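PDB 3WD6: omega-class glutathione S-transferase from Bombyx mori, which binds glutathione and, as an omega-class member of its superfamily, probably catalyses glutathione transferase reactions and glutathione-dependent reduction of dehydroascorbate. Local coordinates for residues A[118-132]-A[151-165]. Numbering follows the deposited sequence.
Sequences LDKIIVEASAPIQSL and YHKALDFIQEQLKNR
Ile129 enters the surface of helix 151-165 as a knob into a hole made by Tyr151, Ala154, Leu155 and Ile158. Beyond its CB, CG1 lies beside the backbone N (chi1 -62°) and touches two neighbours, 3.7 Å from Tyr151 CD1 and 3.8 Å from Ala154 CB. At the tip, CD1 reaches Leu155 CD2 at 3.5 Å, with Ile158 CD1 a little farther off. Leu132 adds a CH-pi contact, its CD2 lying 3.8 Å from the centre of the Tyr151 ring, while Leu155 CD1 lies against the opposite face. Apolar on both faces, the ring still hydrogen-bonds through its hydroxyl to Val198 O.

The helices run roughly antiparallel to 151-165, at 152° for 118-125 and 141° for 127-132, and belong to the all-helical C-terminal domain of the glutathione transferase fold. Helices 113-125 and 127-138 are separated by a break at Ser126, whose OG bonds back to Val123 O. Small residues suit the close approach here: Ala154 CB meets Ala125 O, and Ala125 CB presses on Phe157 CD2 at 3.5 Å.

At the far end, the extended chain of Arg165 brings its guanidinium edge to Asp119, with NH1 3.2 Å from OD1 in a salt bridge and NH2 adding a weak bond to the same oxygen. The two flat groups are nearly coplanar, and Ile122 CD1 lies over one guanidinium face. NH1 also donates to Leu170 O. With an alanine here the positive charge is gone, and Asp119, whose OD2 lies close to Asp171 OD1, would probably be left without this counter-charge.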
loop_
_atom_site.group_PDB
_atom_site.type_symbol
_atom_site.label_atom_id
_atom_site.label_comp_id
_atom_site.label_asym_id
_atom_site.label_seq_id
_atom_site.Cartn_x
_atom_site.Cartn_y
_atom_site.Cartn_z
ATOM N N LEU A 118 -9.135 13.753 -10.792
ATOM C CA LEU A 118 -8.224 13.015 -11.667
ATOM C C LEU A 118 -7.308 12.088 -10.872
ATOM O O LEU A 118 -7.104 10.930 -11.244
ATOM C CB LEU A 118 -7.378 13.979 -12.487
ATOM C CG LEU A 118 -7.991 14.497 -13.789
ATOM C CD1 LEU A 118 -9.516 14.406 -13.748
ATOM C CD2 LEU A 118 -7.510 15.921 -14.091
ATOM N N ASP A 119 -6.754 12.586 -9.775
ATOM C CA ASP A 119 -5.949 11.728 -8.925
ATOM C C ASP A 119 -6.716 10.508 -8.429
ATOM O O ASP A 119 -6.191 9.400 -8.473
ATOM C CB ASP A 119 -5.374 12.511 -7.759
ATOM C CG ASP A 119 -4.024 13.092 -8.080
ATOM O OD1 ASP A 119 -3.696 13.197 -9.297
ATOM O OD2 ASP A 119 -3.290 13.421 -7.120
ATOM N N LYS A 120 -7.956 10.696 -7.988
ATOM C CA LYS A 120 -8.740 9.574 -7.468
ATOM C C LYS A 120 -9.065 8.573 -8.583
ATOM O O LYS A 120 -9.049 7.352 -8.366
ATOM C CB LYS A 120 -10.025 10.063 -6.781
ATOM C CG LYS A 120 -9.806 11.214 -5.795
ATOM C CD LYS A 120 -10.937 11.304 -4.772
ATOM C CE LYS A 120 -10.464 12.085 -3.530
ATOM N NZ LYS A 120 -11.263 11.813 -2.285
ATOM N N ILE A 121 -9.340 9.097 -9.778
ATOM C CA ILE A 121 -9.540 8.259 -10.953
ATOM C C ILE A 121 -8.299 7.399 -11.186
ATOM O O ILE A 121 -8.376 6.164 -11.291
ATOM C CB ILE A 121 -9.883 9.126 -12.195
ATOM C CG1 ILE A 121 -11.299 9.704 -12.009
ATOM C CG2 ILE A 121 -9.763 8.320 -13.502
ATOM C CD1 ILE A 121 -11.699 10.805 -12.995
ATOM N N ILE A 122 -7.144 8.043 -11.249
ATOM C CA ILE A 122 -5.906 7.299 -11.385
ATOM C C ILE A 122 -5.808 6.147 -10.374
ATOM O O ILE A 122 -5.536 5.012 -10.756
ATOM C CB ILE A 122 -4.708 8.231 -11.280
ATOM C CG1 ILE A 122 -4.624 9.060 -12.569
ATOM C CG2 ILE A 122 -3.421 7.418 -11.048
ATOM C CD1 ILE A 122 -3.788 10.329 -12.439
ATOM N N VAL A 123 -6.045 6.430 -9.093
ATOM C CA VAL A 123 -6.010 5.374 -8.084
ATOM C C VAL A 123 -6.951 4.218 -8.428
ATOM O O VAL A 123 -6.558 3.055 -8.308
ATOM C CB VAL A 123 -6.391 5.891 -6.691
ATOM C CG1 VAL A 123 -6.534 4.711 -5.729
ATOM C CG2 VAL A 123 -5.368 6.889 -6.201
ATOM N N GLU A 124 -8.187 4.538 -8.833
ATOM C CA GLU A 124 -9.172 3.519 -9.237
ATOM C C GLU A 124 -8.629 2.727 -10.391
ATOM O O GLU A 124 -8.800 1.512 -10.442
ATOM C CB GLU A 124 -10.505 4.135 -9.699
ATOM C CG GLU A 124 -11.716 3.861 -8.812
ATOM C CD GLU A 124 -11.919 2.377 -8.447
ATOM O OE1 GLU A 124 -12.191 1.553 -9.364
ATOM O OE2 GLU A 124 -11.837 2.054 -7.226
ATOM N N ALA A 125 -7.985 3.418 -11.327
ATOM C CA ALA A 125 -7.348 2.740 -12.452
ATOM C C ALA A 125 -6.416 1.574 -12.018
ATOM O O ALA A 125 -6.139 0.675 -12.822
ATOM C CB ALA A 125 -6.612 3.745 -13.367
ATOM N N SER A 126 -5.947 1.547 -10.770
ATOM C CA SER A 126 -5.083 0.420 -10.388
ATOM C C SER A 126 -5.812 -0.844 -9.868
ATOM O O SER A 126 -5.160 -1.852 -9.536
ATOM C CB SER A 126 -4.004 0.846 -9.399
ATOM O OG SER A 126 -4.558 1.063 -8.107
ATOM N N ALA A 127 -7.140 -0.810 -9.815
ATOM C CA ALA A 127 -7.900 -1.981 -9.344
ATOM C C ALA A 127 -7.548 -3.300 -10.071
ATOM O O ALA A 127 -7.365 -4.337 -9.421
ATOM C CB ALA A 127 -9.410 -1.721 -9.398
ATOM N N PRO A 128 -7.452 -3.266 -11.420
ATOM C CA PRO A 128 -7.091 -4.479 -12.177
ATOM C C PRO A 128 -5.727 -5.030 -11.762
ATOM O O PRO A 128 -5.495 -6.251 -11.813
ATOM C CB PRO A 128 -7.037 -3.990 -13.628
ATOM C CG PRO A 128 -7.969 -2.830 -13.653
ATOM C CD PRO A 128 -7.796 -2.146 -12.315
ATOM N N ILE A 129 -4.830 -4.134 -11.360
ATOM C CA ILE A 129 -3.521 -4.549 -10.859
ATOM C C ILE A 129 -3.673 -5.210 -9.491
ATOM O O ILE A 129 -3.115 -6.279 -9.233
ATOM C CB ILE A 129 -2.569 -3.347 -10.750
ATOM C CG1 ILE A 129 -2.340 -2.751 -12.138
ATOM C CG2 ILE A 129 -1.243 -3.760 -10.061
ATOM C CD1 ILE A 129 -1.670 -1.411 -12.116
ATOM N N GLN A 130 -4.423 -4.554 -8.610
ATOM C CA GLN A 130 -4.704 -5.095 -7.291
ATOM C C GLN A 130 -5.313 -6.468 -7.465
ATOM O O GLN A 130 -5.007 -7.388 -6.722
ATOM C CB GLN A 130 -5.667 -4.172 -6.547
ATOM C CG GLN A 130 -5.150 -2.723 -6.376
ATOM C CD GLN A 130 -6.241 -1.769 -5.868
ATOM O OE1 GLN A 130 -7.075 -2.143 -5.029
ATOM N NE2 GLN A 130 -6.245 -0.538 -6.381
ATOM N N SER A 131 -6.167 -6.598 -8.471
ATOM C CA SER A 131 -6.903 -7.834 -8.730
ATOM C C SER A 131 -6.006 -8.964 -9.245
ATOM O O SER A 131 -6.042 -10.082 -8.734
ATOM C CB SER A 131 -8.032 -7.568 -9.731
ATOM O OG SER A 131 -8.800 -8.739 -9.917
ATOM N N LEU A 132 -5.204 -8.676 -10.260
ATOM C CA LEU A 132 -4.298 -9.688 -10.781
ATOM C C LEU A 132 -3.364 -10.214 -9.700
ATOM O O LEU A 132 -3.133 -11.427 -9.622
ATOM C CB LEU A 132 -3.466 -9.140 -11.940
ATOM C CG LEU A 132 -2.541 -10.204 -12.531
ATOM C CD1 LEU A 132 -3.366 -11.355 -13.109
ATOM C CD2 LEU A 132 -1.622 -9.618 -13.587
ATOM N N TYR A 151 -5.143 -5.806 -16.620
ATOM C CA TYR A 151 -3.949 -5.338 -15.951
ATOM C C TYR A 151 -3.096 -4.456 -16.879
ATOM O O TYR A 151 -2.652 -3.369 -16.487
ATOM C CB TYR A 151 -3.183 -6.562 -15.432
ATOM C CG TYR A 151 -1.696 -6.402 -15.195
ATOM C CD1 TYR A 151 -1.208 -5.759 -14.059
ATOM C CD2 TYR A 151 -0.775 -6.953 -16.083
ATOM C CE1 TYR A 151 0.160 -5.638 -13.840
ATOM C CE2 TYR A 151 0.594 -6.843 -15.870
ATOM C CZ TYR A 151 1.056 -6.184 -14.751
ATOM O OH TYR A 151 2.416 -6.081 -14.539
ATOM N N HIS A 152 -2.890 -4.906 -18.113
ATOM C CA HIS A 152 -2.135 -4.121 -19.086
ATOM C C HIS A 152 -2.831 -2.835 -19.470
ATOM O O HIS A 152 -2.166 -1.827 -19.727
ATOM C CB HIS A 152 -1.814 -4.935 -20.341
ATOM C CG HIS A 152 -0.684 -5.890 -20.151
ATOM N ND1 HIS A 152 -0.878 -7.239 -19.937
ATOM C CD2 HIS A 152 0.654 -5.688 -20.109
ATOM C CE1 HIS A 152 0.294 -7.832 -19.790
ATOM N NE2 HIS A 152 1.239 -6.914 -19.892
ATOM N N LYS A 153 -4.155 -2.874 -19.539
ATOM C CA LYS A 153 -4.931 -1.666 -19.788
ATOM C C LYS A 153 -4.665 -0.716 -18.644
ATOM O O LYS A 153 -4.560 0.503 -18.833
ATOM C CB LYS A 153 -6.434 -1.974 -19.812
ATOM C CG LYS A 153 -7.016 -2.271 -21.192
ATOM C CD LYS A 153 -8.561 -2.162 -21.175
ATOM C CE LYS A 153 -9.015 -0.688 -21.133
ATOM N NZ LYS A 153 -10.457 -0.481 -20.781
ATOM N N ALA A 154 -4.576 -1.296 -17.449
ATOM C CA ALA A 154 -4.348 -0.537 -16.237
ATOM C C ALA A 154 -3.007 0.190 -16.338
ATOM O O ALA A 154 -2.931 1.413 -16.148
ATOM C CB ALA A 154 -4.389 -1.462 -15.022
ATOM N N LEU A 155 -1.954 -0.561 -16.652
ATOM C CA LEU A 155 -0.631 0.028 -16.782
ATOM C C LEU A 155 -0.612 1.093 -17.888
ATOM O O LEU A 155 -0.089 2.195 -17.678
ATOM C CB LEU A 155 0.409 -1.052 -17.062
ATOM C CG LEU A 155 0.427 -2.194 -16.037
ATOM C CD1 LEU A 155 1.370 -3.292 -16.497
ATOM C CD2 LEU A 155 0.805 -1.687 -14.645
ATOM N N ASP A 156 -1.192 0.769 -19.050
ATOM C CA ASP A 156 -1.231 1.704 -20.166
ATOM C C ASP A 156 -1.808 3.042 -19.724
ATOM O O ASP A 156 -1.244 4.109 -20.011
ATOM C CB ASP A 156 -2.067 1.155 -21.335
ATOM C CG ASP A 156 -1.426 -0.048 -22.011
ATOM O OD1 ASP A 156 -0.196 -0.245 -21.865
ATOM O OD2 ASP A 156 -2.159 -0.801 -22.704
ATOM N N PHE A 157 -2.944 2.977 -19.037
ATOM C CA PHE A 157 -3.673 4.179 -18.647
ATOM C C PHE A 157 -2.808 5.014 -17.720
ATOM O O PHE A 157 -2.668 6.231 -17.910
ATOM C CB PHE A 157 -4.987 3.810 -17.960
ATOM C CG PHE A 157 -5.802 4.994 -17.524
ATOM C CD1 PHE A 157 -6.706 5.586 -18.395
ATOM C CD2 PHE A 157 -5.684 5.510 -16.235
ATOM C CE1 PHE A 157 -7.478 6.673 -18.007
ATOM C CE2 PHE A 157 -6.455 6.608 -15.836
ATOM C CZ PHE A 157 -7.363 7.188 -16.728
ATOM N N ILE A 158 -2.213 4.359 -16.727
ATOM C CA ILE A 158 -1.404 5.065 -15.741
ATOM C C ILE A 158 -0.162 5.709 -16.376
ATOM O O ILE A 158 0.083 6.913 -16.206
ATOM C CB ILE A 158 -1.038 4.150 -14.577
ATOM C CG1 ILE A 158 -2.328 3.710 -13.876
ATOM C CG2 ILE A 158 -0.112 4.879 -13.613
ATOM C CD1 ILE A 158 -2.122 2.727 -12.734
ATOM N N GLN A 159 0.595 4.918 -17.134
ATOM C CA GLN A 159 1.724 5.451 -17.881
ATOM C C GLN A 159 1.328 6.657 -18.725
ATOM O O GLN A 159 2.036 7.663 -18.737
ATOM C CB GLN A 159 2.344 4.385 -18.773
ATOM C CG GLN A 159 3.687 4.785 -19.378
ATOM C CD GLN A 159 4.400 3.581 -19.962
ATOM O OE1 GLN A 159 5.554 3.264 -19.604
ATOM N NE2 GLN A 159 3.711 2.890 -20.857
ATOM N N GLU A 160 0.199 6.562 -19.423
ATOM C CA GLU A 160 -0.251 7.678 -20.262
ATOM C C GLU A 160 -0.534 8.952 -19.432
ATOM O O GLU A 160 -0.177 10.061 -19.843
ATOM C CB GLU A 160 -1.458 7.268 -21.135
ATOM C CG GLU A 160 -1.775 8.221 -22.316
ATOM C CD GLU A 160 -0.644 8.294 -23.382
ATOM O OE1 GLU A 160 0.177 7.339 -23.488
ATOM O OE2 GLU A 160 -0.578 9.311 -24.128
ATOM N N GLN A 161 -1.154 8.793 -18.263
ATOM C CA GLN A 161 -1.371 9.931 -17.391
ATOM C C GLN A 161 -0.035 10.600 -17.041
ATOM O O GLN A 161 0.101 11.852 -17.109
ATOM C CB GLN A 161 -2.108 9.502 -16.126
ATOM C CG GLN A 161 -3.496 8.939 -16.386
ATOM C CD GLN A 161 -4.272 9.779 -17.380
ATOM O OE1 GLN A 161 -4.435 10.988 -17.199
ATOM N NE2 GLN A 161 -4.723 9.149 -18.457
ATOM N N LEU A 162 0.952 9.771 -16.682
ATOM C CA LEU A 162 2.290 10.271 -16.388
ATOM C C LEU A 162 2.867 10.942 -17.637
ATOM O O LEU A 162 3.369 12.077 -17.585
ATOM C CB LEU A 162 3.194 9.138 -15.882
ATOM C CG LEU A 162 4.572 9.501 -15.277
ATOM C CD1 LEU A 162 4.444 10.374 -14.039
ATOM C CD2 LEU A 162 5.365 8.245 -14.933
ATOM N N LYS A 163 2.770 10.265 -18.771
ATOM C CA LYS A 163 3.266 10.857 -20.003
ATOM C C LYS A 163 2.645 12.225 -20.247
ATOM O O LYS A 163 3.360 13.197 -20.498
ATOM C CB LYS A 163 2.991 9.954 -21.205
ATOM C CG LYS A 163 3.607 10.461 -22.519
ATOM C CD LYS A 163 3.298 9.490 -23.661
ATOM C CE LYS A 163 3.834 10.003 -24.985
ATOM N NZ LYS A 163 2.769 9.977 -26.030
ATOM N N ASN A 164 1.321 12.307 -20.180
ATOM C CA ASN A 164 0.664 13.578 -20.449
ATOM C C ASN A 164 1.083 14.666 -19.476
ATOM O O ASN A 164 1.297 15.794 -19.884
ATOM C CB ASN A 164 -0.872 13.431 -20.484
ATOM C CG ASN A 164 -1.355 12.665 -21.721
ATOM O OD1 ASN A 164 -0.711 12.699 -22.784
ATOM N ND2 ASN A 164 -2.480 11.961 -21.585
ATOM N N ARG A 165 1.194 14.335 -18.191
ATOM C CA ARG A 165 1.550 15.339 -17.183
ATOM C C ARG A 165 3.004 15.799 -17.335
ATOM O O ARG A 165 3.344 16.906 -16.954
ATOM C CB ARG A 165 1.299 14.801 -15.769
ATOM C CG ARG A 165 -0.172 14.648 -15.442
ATOM C CD ARG A 165 -0.447 13.681 -14.263
ATOM N NE ARG A 165 -1.891 13.596 -13.992
ATOM C CZ ARG A 165 -2.440 13.627 -12.777
ATOM N NH1 ARG A 165 -1.676 13.725 -11.691
ATOM N NH2 ARG A 165 -3.755 13.543 -12.647
#